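Local coordinates for protein peptidoglycan D,D-transpeptidase PbpA (Mycobacterium tuberculosis, PDB 3UPN) that probably cross-links the peptidoglycan of the cell wall as a penicillin-binding D,D-transpeptidase and takes part in regulating cell length, at residues A[333-338]-A[356-361]. Numbering follows the deposited sequence.
Sequences TMRPYL and YQQRRA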
loop_
_atom_site.group_PDB
_atom_site.type_symbol
_atom_site.label_atom_id
_atom_site.label_comp_id
_atom_site.label_asym_id
_atom_site.label_seq_id
_atom_site.Cartn_x
_atom_site.Cartn_y
_atom_site.Cartn_z
ATOM N N THR A 333 14.886 -3.316 -3.754
ATOM C CA THR A 333 13.874 -2.480 -3.098
ATOM C C THR A 333 14.295 -1.017 -3.051
ATOM O O THR A 333 15.327 -0.677 -2.472
ATOM C CB THR A 333 13.583 -2.959 -1.649
ATOM O OG1 THR A 333 13.348 -4.375 -1.651
ATOM C CG2 THR A 333 12.329 -2.230 -1.050
ATOM N N MET A 334 13.496 -0.148 -3.663
ATOM C CA MET A 334 13.669 1.300 -3.484
ATOM C C MET A 334 12.848 1.753 -2.272
ATOM O O MET A 334 11.744 1.255 -2.042
ATOM C CB MET A 334 13.242 2.059 -4.736
ATOM C CG MET A 334 14.010 1.696 -5.996
ATOM S SD MET A 334 15.781 2.003 -5.867
ATOM C CE MET A 334 15.849 3.788 -5.694
ATOM N N ARG A 335 13.407 2.659 -1.478
ATOM C CA ARG A 335 12.750 3.149 -0.255
ATOM C C ARG A 335 11.501 3.941 -0.626
ATOM O O ARG A 335 11.594 4.909 -1.370
ATOM C CB ARG A 335 13.702 4.044 0.528
ATOM C CG ARG A 335 13.059 4.694 1.753
ATOM C CD ARG A 335 13.967 5.749 2.328
ATOM N NE ARG A 335 15.277 5.182 2.649
ATOM C CZ ARG A 335 16.143 5.713 3.507
ATOM N NH1 ARG A 335 15.849 6.829 4.168
ATOM N NH2 ARG A 335 17.299 5.110 3.721
ATOM N N PRO A 336 10.327 3.514 -0.140
ATOM C CA PRO A 336 9.102 4.243 -0.528
ATOM C C PRO A 336 9.081 5.639 0.088
ATOM O O PRO A 336 9.391 5.781 1.267
ATOM C CB PRO A 336 7.973 3.381 0.054
ATOM C CG PRO A 336 8.600 2.096 0.426
ATOM C CD PRO A 336 10.028 2.385 0.754
ATOM N N TYR A 337 8.753 6.659 -0.706
ATOM C CA TYR A 337 8.583 8.023 -0.180
ATOM C C TYR A 337 7.385 8.763 -0.775
ATOM O O TYR A 337 7.018 8.553 -1.938
ATOM C CB TYR A 337 9.869 8.867 -0.339
ATOM C CG TYR A 337 10.250 9.193 -1.774
ATOM C CD1 TYR A 337 9.956 10.434 -2.321
ATOM C CD2 TYR A 337 10.937 8.262 -2.577
ATOM C CE1 TYR A 337 10.305 10.749 -3.635
ATOM C CE2 TYR A 337 11.291 8.570 -3.901
ATOM C CZ TYR A 337 10.974 9.818 -4.418
ATOM O OH TYR A 337 11.317 10.159 -5.710
ATOM N N LEU A 338 6.815 9.660 0.023
ATOM C CA LEU A 338 5.586 10.381 -0.339
ATOM C C LEU A 338 5.808 11.835 -0.769
ATOM O O LEU A 338 4.991 12.399 -1.505
ATOM C CB LEU A 338 4.599 10.338 0.830
ATOM C CG LEU A 338 3.159 10.812 0.629
ATOM C CD1 LEU A 338 2.505 10.083 -0.579
ATOM C CD2 LEU A 338 2.399 10.566 1.906
ATOM N N TYR A 356 16.473 6.126 -3.035
ATOM C CA TYR A 356 17.481 5.359 -2.326
ATOM C C TYR A 356 17.195 3.862 -2.390
ATOM O O TYR A 356 16.060 3.423 -2.158
ATOM C CB TYR A 356 17.578 5.844 -0.873
ATOM C CG TYR A 356 18.588 5.091 -0.042
ATOM C CD1 TYR A 356 19.957 5.292 -0.220
ATOM C CD2 TYR A 356 18.171 4.165 0.912
ATOM C CE1 TYR A 356 20.889 4.592 0.538
ATOM C CE2 TYR A 356 19.085 3.461 1.678
ATOM C CZ TYR A 356 20.443 3.677 1.491
ATOM O OH TYR A 356 21.347 2.970 2.252
ATOM N N GLN A 357 18.229 3.086 -2.720
ATOM C CA GLN A 357 18.112 1.630 -2.772
ATOM C C GLN A 357 18.209 1.046 -1.369
ATOM O O GLN A 357 19.255 1.135 -0.739
ATOM C CB GLN A 357 19.183 1.030 -3.684
ATOM C CG GLN A 357 19.136 1.555 -5.109
ATOM C CD GLN A 357 20.172 0.921 -6.005
ATOM O OE1 GLN A 357 20.968 0.094 -5.564
ATOM N NE2 GLN A 357 20.162 1.299 -7.278
ATOM N N GLN A 358 17.112 0.468 -0.879
ATOM C CA GLN A 358 17.055 -0.020 0.500
ATOM C C GLN A 358 17.869 -1.293 0.706
ATOM O O GLN A 358 18.734 -1.350 1.588
ATOM C CB GLN A 358 15.611 -0.194 0.994
ATOM C CG GLN A 358 15.127 0.983 1.843
ATOM C CD GLN A 358 13.904 0.658 2.701
ATOM O OE1 GLN A 358 12.999 -0.078 2.277
ATOM N NE2 GLN A 358 13.871 1.214 3.912
ATOM N N ARG A 359 17.589 -2.306 -0.109
ATOM C CA ARG A 359 18.337 -3.562 -0.071
ATOM C C ARG A 359 18.022 -4.404 -1.301
ATOM O O ARG A 359 17.019 -4.166 -1.983
ATOM C CB ARG A 359 18.025 -4.350 1.218
ATOM C CG ARG A 359 16.620 -4.921 1.300
ATOM C CD ARG A 359 16.278 -5.397 2.703
ATOM N NE ARG A 359 15.300 -4.513 3.335
ATOM C CZ ARG A 359 14.782 -4.685 4.550
ATOM N NH1 ARG A 359 15.141 -5.723 5.306
ATOM N NH2 ARG A 359 13.900 -3.804 5.015
ATOM N N ARG A 360 18.892 -5.369 -1.594
ATOM C CA ARG A 360 18.570 -6.401 -2.567
ATOM C C ARG A 360 17.889 -7.537 -1.817
ATOM O O ARG A 360 18.436 -8.063 -0.839
ATOM C CB ARG A 360 19.812 -6.889 -3.328
ATOM C CG ARG A 360 19.493 -7.962 -4.366
ATOM C CD ARG A 360 20.685 -8.334 -5.264
ATOM N NE ARG A 360 20.839 -7.427 -6.404
ATOM C CZ ARG A 360 20.021 -7.370 -7.456
ATOM N NH1 ARG A 360 20.268 -6.506 -8.435
ATOM N NH2 ARG A 360 18.948 -8.156 -7.538
ATOM N N ALA A 361 16.680 -7.883 -2.258
ATOM C CA ALA A 361 15.923 -8.980 -1.671
ATOM C C ALA A 361 16.294 -10.312 -2.336
ATOM O O ALA A 361 16.515 -11.323 -1.658
ATOM C CB ALA A 361 14.413 -8.711 -1.788
#
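Three backbone hydrogen bonds hold T333-R335 against Y356-R359. R335 N gives the straightest, to Y356 O at 2.8 Å, and the same carbonyl also receives a CA-H contact from M334. T333 is held through both its backbone polar atoms: its O takes the N-H of Q358 at 2.7 Å, while its N donates to R359 O at 2.9 Å. Q358 and R359 therefore both lie opposite the single residue T333, a classic beta bulge; the near-helical backbone of Q358 (phi -73°, psi -54°) puts the kink there. The result is a short two-stranded antiparallel sheet within the transpeptidase domain, away from S193, the probable acyl-ester serine. The chain linking its strands runs through 339-343 and 349-352, which belong to a separate six-stranded sheet.

Side-chain packing comes next. M334 bends back at chi2 and chi3, bringing SD to 3.5 Å from Q357 CG and CE against the Y356 carbonyl. The CG of Q358 rests on R335 CB at 3.6 Å, and the two side chains run roughly at right angles.

Further out, R335, with CG anti to the backbone N and the chain bent at chi3, crosses Y356 at a slant: NH2 approaches CD2 at 3.1 Å, the guanidinium and ring planes 83° apart. Among the other polar ends, T333 OG1 bonds to T326 of helix 317-328, and R359 NH2 reaches S280.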